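Local coordinates for protein intracellular serine protease (PDB 4ZOQ) that probably acts as a subtilisin-like serine endopeptidase, a lanthipeptide protease that cuts peptides at specific sequences, at residues T88-M93 and V133-T138; D244-T249 and T275-P280. All coordinates share one frame; numbering follows the deposited sequence.

Contact 1 (T88-M93 and V133-T138); sequences TQTAGM and VINIST
Behind the predicted charge relay system of this subtilase, Thr-90 of helix 86-97 meets Asn-135 and Ser-137 at the end of the central strand 133-136. Of residues 88-93, Thr-90 alone reaches segment 133-138, and its methyl does most of the touching. CG2 of Thr-90 lies 3.5 Å from OG of Ser-137, and it also rests against the side-chain amide of Asn-135, the two side chains meeting at a slant. From the other branch, OG1 of Thr-90 stands 3.8 Å from CB of Ser-137. The division of labour follows from the first torsion of Thr-90 (chi1 -56°), which sets CG2 opposite the backbone N, facing the strand, and leaves OG1 beside that N. There OD2 of Asp-51, the predicted relay aspartate, and the carbonyl oxygen of His-86, one turn earlier in the same helix, both lie within hydrogen-bonding reach of this buried hydroxyl. Ser-137, the centre of an inverse gamma turn just past the strand, sends its own hydroxyl to the carbonyl oxygen of Ser-276. A valine in place of Thr-90 would lack the hydroxyl, which would probably leave Asp-51 and the carbonyl of His-86 without this partner and the carboxylate less firmly fixed. Such a helix, beginning at the predicted relay histidine near the carboxyl ends of the parallel strands and packing against the sheet, is the arrangement of the subtilisin fold, here with Thr-90 as a second-shell residue of the predicted triad.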
ATOM      1  N   THR B  88       4.373  10.076  -1.441  1.00 34.57           N
ATOM      2  CA  THR B  88       3.916  11.253  -0.701  1.00 36.89           C
ATOM      3  C   THR B  88       2.410  11.427  -0.791  1.00 35.46           C
ATOM      4  O   THR B  88       1.774  11.842   0.170  1.00 35.60           O
ATOM      5  CB  THR B  88       4.620  12.520  -1.194  1.00 35.56           C
ATOM      6  OG1 THR B  88       6.025  12.351  -0.994  1.00 38.50           O
ATOM      7  CG2 THR B  88       4.165  13.741  -0.421  1.00 34.54           C
ATOM      8  N   GLN B  89       1.834  11.127  -1.946  1.00 32.59           N
ATOM      9  CA  GLN B  89       0.383  11.186  -2.036  1.00 35.55           C
ATOM     10  C   GLN B  89      -0.236  10.082  -1.147  1.00 34.12           C
ATOM     11  O   GLN B  89      -1.163  10.342  -0.370  1.00 34.40           O
ATOM     12  CB  GLN B  89      -0.071  11.039  -3.485  1.00 33.56           C
ATOM     13  CG  GLN B  89       0.477  12.144  -4.371  1.00 35.67           C
ATOM     14  CD  GLN B  89       0.005  12.035  -5.809  1.00 35.38           C
ATOM     15  OE1 GLN B  89       0.426  11.145  -6.546  1.00 40.22           O
ATOM     16  NE2 GLN B  89      -0.895  12.931  -6.207  1.00 29.81           N
ATOM     17  N   THR B  90       0.324   8.875  -1.217  1.00 31.12           N
ATOM     18  CA  THR B  90      -0.143   7.760  -0.401  1.00 30.36           C
ATOM     19  C   THR B  90       0.001   8.094   1.098  1.00 32.37           C
ATOM     20  O   THR B  90      -0.945   7.945   1.878  1.00 30.64           O
ATOM     21  CB  THR B  90       0.612   6.476  -0.752  1.00 32.14           C
ATOM     22  OG1 THR B  90       0.474   6.222  -2.157  1.00 34.10           O
ATOM     23  CG2 THR B  90       0.092   5.296   0.032  1.00 28.20           C
ATOM     24  N   ALA B  91       1.157   8.622   1.475  1.00 33.73           N
ATOM     25  CA  ALA B  91       1.409   9.000   2.871  1.00 32.74           C
ATOM     26  C   ALA B  91       0.350   9.962   3.442  1.00 30.39           C
ATOM     27  O   ALA B  91      -0.074   9.834   4.591  1.00 31.02           O
ATOM     28  CB  ALA B  91       2.797   9.628   2.980  1.00 31.19           C
ATOM     29  N   GLY B  92      -0.042  10.955   2.649  1.00 30.63           N
ATOM     30  CA  GLY B  92      -1.026  11.911   3.092  1.00 29.30           C
ATOM     31  C   GLY B  92      -2.355  11.259   3.408  1.00 29.00           C
ATOM     32  O   GLY B  92      -3.047  11.698   4.327  1.00 31.03           O
ATOM     33  N   MET B  93      -2.703  10.179   2.716  1.00 27.70           N
ATOM     34  CA  MET B  93      -3.995   9.586   3.003  1.00 26.52           C
ATOM     35  C   MET B  93      -3.963   8.854   4.339  1.00 30.36           C
ATOM     36  O   MET B  93      -4.969   8.843   5.060  1.00 32.88           O
ATOM     37  CB  MET B  93      -4.444   8.649   1.896  1.00 26.77           C
ATOM     38  CG  MET B  93      -4.612   9.320   0.560  1.00 27.33           C
ATOM     39  SD  MET B  93      -5.410  10.913   0.672  1.00 28.69           S
ATOM     40  CE  MET B  93      -6.333  10.930  -0.894  1.00 29.87           C
ATOM     41  N   VAL B 133       1.135  -2.178  10.686  1.00 30.62           N
ATOM     42  CA  VAL B 133       0.396  -2.050   9.431  1.00 30.75           C
ATOM     43  C   VAL B 133       1.323  -1.792   8.221  1.00 31.35           C
ATOM     44  O   VAL B 133       2.275  -1.006   8.302  1.00 31.05           O
ATOM     45  CB  VAL B 133      -0.651  -0.921   9.494  1.00 29.41           C
ATOM     46  CG1 VAL B 133      -1.363  -0.773   8.131  1.00 28.71           C
ATOM     47  CG2 VAL B 133      -1.644  -1.159  10.620  1.00 28.93           C
ATOM     48  N   ILE B 134       1.055  -2.487   7.115  1.00 27.78           N
ATOM     49  CA  ILE B 134       1.746  -2.242   5.855  1.00 30.76           C
ATOM     50  C   ILE B 134       0.781  -1.792   4.747  1.00 30.89           C
ATOM     51  O   ILE B 134      -0.298  -2.348   4.549  1.00 31.42           O
ATOM     52  CB  ILE B 134       2.530  -3.502   5.383  1.00 33.61           C
ATOM     53  CG1 ILE B 134       3.606  -3.873   6.415  1.00 32.58           C
ATOM     54  CG2 ILE B 134       3.152  -3.288   3.996  1.00 27.08           C
ATOM     55  CD1 ILE B 134       4.254  -5.218   6.179  1.00 32.23           C
ATOM     56  N   ASN B 135       1.170  -0.758   4.034  1.00 32.52           N
ATOM     57  CA  ASN B 135       0.387  -0.312   2.904  1.00 30.91           C
ATOM     58  C   ASN B 135       1.183  -0.452   1.619  1.00 31.23           C
ATOM     59  O   ASN B 135       2.275   0.125   1.505  1.00 28.05           O
ATOM     60  CB  ASN B 135      -0.039   1.140   3.096  1.00 26.31           C
ATOM     61  CG  ASN B 135      -0.919   1.621   1.980  1.00 28.39           C
ATOM     62  OD1 ASN B 135      -2.159   1.518   2.034  1.00 27.29           O
ATOM     63  ND2 ASN B 135      -0.290   2.114   0.938  1.00 25.24           N
ATOM     64  N   ILE B 136       0.637  -1.181   0.645  1.00 27.55           N
ATOM     65  CA  ILE B 136       1.309  -1.309  -0.652  1.00 32.42           C
ATOM     66  C   ILE B 136       0.417  -0.770  -1.788  1.00 29.62           C
ATOM     67  O   ILE B 136      -0.419  -1.490  -2.334  1.00 31.31           O
ATOM     68  CB  ILE B 136       1.704  -2.790  -0.962  1.00 32.02           C
ATOM     69  CG1 ILE B 136       2.489  -3.415   0.186  1.00 30.17           C
ATOM     70  CG2 ILE B 136       2.543  -2.877  -2.230  1.00 31.07           C
ATOM     71  CD1 ILE B 136       2.638  -4.936   0.076  1.00 28.11           C
ATOM     72  N   SER B 137       0.608   0.499  -2.143  1.00 30.63           N
ATOM     73  CA  SER B 137      -0.244   1.146  -3.145  1.00 32.66           C
ATOM     74  C   SER B 137       0.339   0.997  -4.545  1.00 32.83           C
ATOM     75  O   SER B 137       0.543   1.976  -5.269  1.00 33.45           O
ATOM     76  CB  SER B 137      -0.452   2.642  -2.823  1.00 32.01           C
ATOM     77  OG  SER B 137      -1.476   2.843  -1.865  1.00 28.03           O
ATOM     78  N   THR B 138       0.615  -0.241  -4.912  1.00 32.34           N
ATOM     79  CA  THR B 138       1.170  -0.558  -6.218  1.00 31.77           C
ATOM     80  C   THR B 138       0.985  -2.052  -6.418  1.00 34.48           C
ATOM     81  O   THR B 138       0.649  -2.782  -5.479  1.00 35.58           O
ATOM     82  CB  THR B 138       2.655  -0.154  -6.330  1.00 39.59           C
ATOM     83  OG1 THR B 138       3.101  -0.292  -7.687  1.00 40.58           O
ATOM     84  CG2 THR B 138       3.533  -0.982  -5.375  1.00 37.18           C
TER

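Contact 2 (D244-T249 and T275-P280); sequences DLVLTT and TSLAAP
Val-246 and Thr-248 of strand 246-249 close on one side chain of helix 275-297, that of Leu-277. Val-246 comes first: its CG2 lies 3.8 Å from CD1 of Leu-277, the two side chains running antiparallel alongside each other, while Met-93 of helix 86-97 also borders this valine. Leu-247 then points away from the helix, and its side chain touches Leu-13 and Leu-271. At Thr-248 the strand faces the helix again, and CG2 of this threonine sits 3.8 Å from the same CD1 and 4.2 Å from CD2 of Leu-277, the threonine lying roughly perpendicular to the leucine. A chi1 of 60° splits the work of Thr-248: the methyl is set opposite the carbonyl carbon and meets the leucine, whereas OG1 is hydrogen-bonded to the carbonyl oxygen of Ser-270 and receives NE2 of Gln-89. Leu-277 in turn extends its chain fully (chi2 180°), which carries CD1 out to both strand residues. Contact between the segments is thus methyl against methyl and buried, which implies an apolar, non-directional attraction, while backbone pairing with strand 269-272 and the OG1 bonds of Thr-248 fix the strand separately.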
ATOM      1  N   ASP B 244     -15.135  15.735  -7.645  1.00 31.81           N
ATOM      2  CA  ASP B 244     -15.081  14.277  -7.591  1.00 32.24           C
ATOM      3  C   ASP B 244     -13.681  13.765  -7.367  1.00 30.03           C
ATOM      4  O   ASP B 244     -13.509  12.583  -7.077  1.00 32.38           O
ATOM      5  CB  ASP B 244     -15.672  13.649  -8.863  1.00 29.01           C
ATOM      6  CG  ASP B 244     -17.206  13.546  -8.814  1.00 36.60           C
ATOM      7  OD1 ASP B 244     -17.775  13.789  -7.736  1.00 36.81           O
ATOM      8  OD2 ASP B 244     -17.852  13.242  -9.850  1.00 38.28           O
ATOM      9  N   LEU B 245     -12.695  14.656  -7.484  1.00 32.52           N
ATOM     10  CA  LEU B 245     -11.281  14.340  -7.216  1.00 29.22           C
ATOM     11  C   LEU B 245     -10.944  14.504  -5.732  1.00 29.06           C
ATOM     12  O   LEU B 245     -11.715  15.114  -4.983  1.00 27.99           O
ATOM     13  CB  LEU B 245     -10.383  15.235  -8.072  1.00 27.84           C
ATOM     14  CG  LEU B 245     -10.368  14.997  -9.593  1.00 32.75           C
ATOM     15  CD1 LEU B 245      -9.734  16.168 -10.389  1.00 24.44           C
ATOM     16  CD2 LEU B 245      -9.586  13.685  -9.873  1.00 31.16           C
ATOM     17  N   VAL B 246      -9.787  13.997  -5.309  1.00 27.07           N
ATOM     18  CA  VAL B 246      -9.420  14.086  -3.905  1.00 25.67           C
ATOM     19  C   VAL B 246      -8.101  14.826  -3.746  1.00 29.94           C
ATOM     20  O   VAL B 246      -7.208  14.711  -4.595  1.00 28.50           O
ATOM     21  CB  VAL B 246      -9.345  12.675  -3.226  1.00 26.39           C
ATOM     22  CG1 VAL B 246     -10.720  12.022  -3.262  1.00 27.24           C
ATOM     23  CG2 VAL B 246      -8.278  11.754  -3.859  1.00 24.10           C
ATOM     24  N   LEU B 247      -7.977  15.613  -2.678  1.00 28.89           N
ATOM     25  CA  LEU B 247      -6.718  16.306  -2.437  1.00 28.59           C
ATOM     26  C   LEU B 247      -5.661  15.328  -1.907  1.00 30.15           C
ATOM     27  O   LEU B 247      -5.964  14.423  -1.132  1.00 30.19           O
ATOM     28  CB  LEU B 247      -6.900  17.481  -1.467  1.00 28.55           C
ATOM     29  CG  LEU B 247      -5.814  18.567  -1.568  1.00 29.50           C
ATOM     30  CD1 LEU B 247      -5.893  19.229  -2.928  1.00 27.87           C
ATOM     31  CD2 LEU B 247      -5.922  19.613  -0.474  1.00 29.24           C
ATOM     32  N   THR B 248      -4.421  15.542  -2.323  1.00 30.34           N
ATOM     33  CA  THR B 248      -3.267  14.776  -1.852  1.00 29.84           C
ATOM     34  C   THR B 248      -2.144  15.710  -1.398  1.00 32.35           C
ATOM     35  O   THR B 248      -1.972  16.833  -1.914  1.00 30.86           O
ATOM     36  CB  THR B 248      -2.701  13.877  -2.973  1.00 31.10           C
ATOM     37  OG1 THR B 248      -2.280  14.695  -4.089  1.00 29.80           O
ATOM     38  CG2 THR B 248      -3.736  12.904  -3.458  1.00 28.81           C
ATOM     39  N   THR B 249      -1.343  15.231  -0.465  1.00 34.08           N
ATOM     40  CA  THR B 249      -0.083  15.900  -0.190  1.00 30.98           C
ATOM     41  C   THR B 249       0.856  15.517  -1.314  1.00 33.05           C
ATOM     42  O   THR B 249       0.948  14.355  -1.713  1.00 32.54           O
ATOM     43  CB  THR B 249       0.498  15.532   1.174  1.00 31.74           C
ATOM     44  OG1 THR B 249       0.431  14.115   1.337  1.00 33.21           O
ATOM     45  CG2 THR B 249      -0.304  16.170   2.296  1.00 30.40           C
ATOM     46  N   THR B 275      -7.062   3.887  -6.604  1.00 25.84           N
ATOM     47  CA  THR B 275      -7.040   2.872  -5.555  1.00 27.13           C
ATOM     48  C   THR B 275      -5.775   3.044  -4.702  1.00 27.74           C
ATOM     49  O   THR B 275      -5.736   2.664  -3.525  1.00 27.42           O
ATOM     50  CB  THR B 275      -7.099   1.404  -6.094  1.00 26.62           C
ATOM     51  OG1 THR B 275      -6.055   1.190  -7.045  1.00 26.52           O
ATOM     52  CG2 THR B 275      -8.444   1.083  -6.752  1.00 25.10           C
ATOM     53  N   SER B 276      -4.735   3.634  -5.269  1.00 27.25           N
ATOM     54  CA  SER B 276      -3.528   3.848  -4.470  1.00 28.62           C
ATOM     55  C   SER B 276      -3.776   4.871  -3.366  1.00 26.15           C
ATOM     56  O   SER B 276      -3.004   5.013  -2.436  1.00 26.02           O
ATOM     57  CB  SER B 276      -2.380   4.316  -5.358  1.00 35.44           C
ATOM     58  OG  SER B 276      -2.604   5.636  -5.827  1.00 33.51           O
ATOM     59  N   LEU B 277      -4.884   5.584  -3.495  1.00 29.25           N
ATOM     60  CA  LEU B 277      -5.292   6.571  -2.530  1.00 25.89           C
ATOM     61  C   LEU B 277      -6.394   6.010  -1.632  1.00 27.02           C
ATOM     62  O   LEU B 277      -6.694   6.577  -0.590  1.00 27.90           O
ATOM     63  CB  LEU B 277      -5.774   7.827  -3.246  1.00 26.10           C
ATOM     64  CG  LEU B 277      -4.728   8.443  -4.176  1.00 26.85           C
ATOM     65  CD1 LEU B 277      -5.287   9.680  -4.851  1.00 25.66           C
ATOM     66  CD2 LEU B 277      -3.399   8.744  -3.445  1.00 26.52           C
ATOM     67  N   ALA B 278      -6.976   4.884  -2.024  1.00 26.83           N
ATOM     68  CA  ALA B 278      -8.012   4.291  -1.206  1.00 27.09           C
ATOM     69  C   ALA B 278      -7.401   3.409  -0.166  1.00 25.65           C
ATOM     70  O   ALA B 278      -7.776   3.499   1.005  1.00 26.54           O
ATOM     71  CB  ALA B 278      -9.013   3.511  -2.049  1.00 25.52           C
ATOM     72  N   ALA B 279      -6.462   2.560  -0.588  1.00 25.36           N
ATOM     73  CA  ALA B 279      -5.834   1.613   0.333  1.00 25.45           C
ATOM     74  C   ALA B 279      -5.244   2.263   1.608  1.00 26.08           C
ATOM     75  O   ALA B 279      -5.465   1.736   2.704  1.00 26.15           O
ATOM     76  CB  ALA B 279      -4.780   0.787  -0.388  1.00 25.71           C
ATOM     77  N   PRO B 280      -4.489   3.374   1.478  1.00 37.15           N
ATOM     78  CA  PRO B 280      -3.932   3.976   2.695  1.00 27.73           C
ATOM     79  C   PRO B 280      -4.968   4.582   3.662  1.00 30.71           C
ATOM     80  O   PRO B 280      -4.671   4.696   4.868  1.00 28.01           O
ATOM     81  CB  PRO B 280      -3.009   5.079   2.157  1.00 26.77           C
ATOM     82  CG  PRO B 280      -3.443   5.324   0.760  1.00 27.30           C
ATOM     83  CD  PRO B 280      -3.945   4.004   0.265  1.00 26.23           C
TER

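Contacts 1 and 2 lie with their centres 9 Å apart and share the surroundings of the predicted triad. Helix 86-97, which starts at His-86, links them: it carries Thr-90 of contact 1, while the carbonyl oxygen of Thr-88 accepts a probable hydrogen bond of 2.9 Å from OG1 of Thr-249 in contact 2. A second tie joins OG of Ser-137 to O of Ser-276, 2.7 Å apart, a probable hydrogen bond between the turn after strand 133-136 and the start of helix 275-297. Pro-280 also touches Thr-90 and Ser-137. Together the two contacts bring together segments that carry or border the predicted triad residues Asp-51, His-86 and Ser-276.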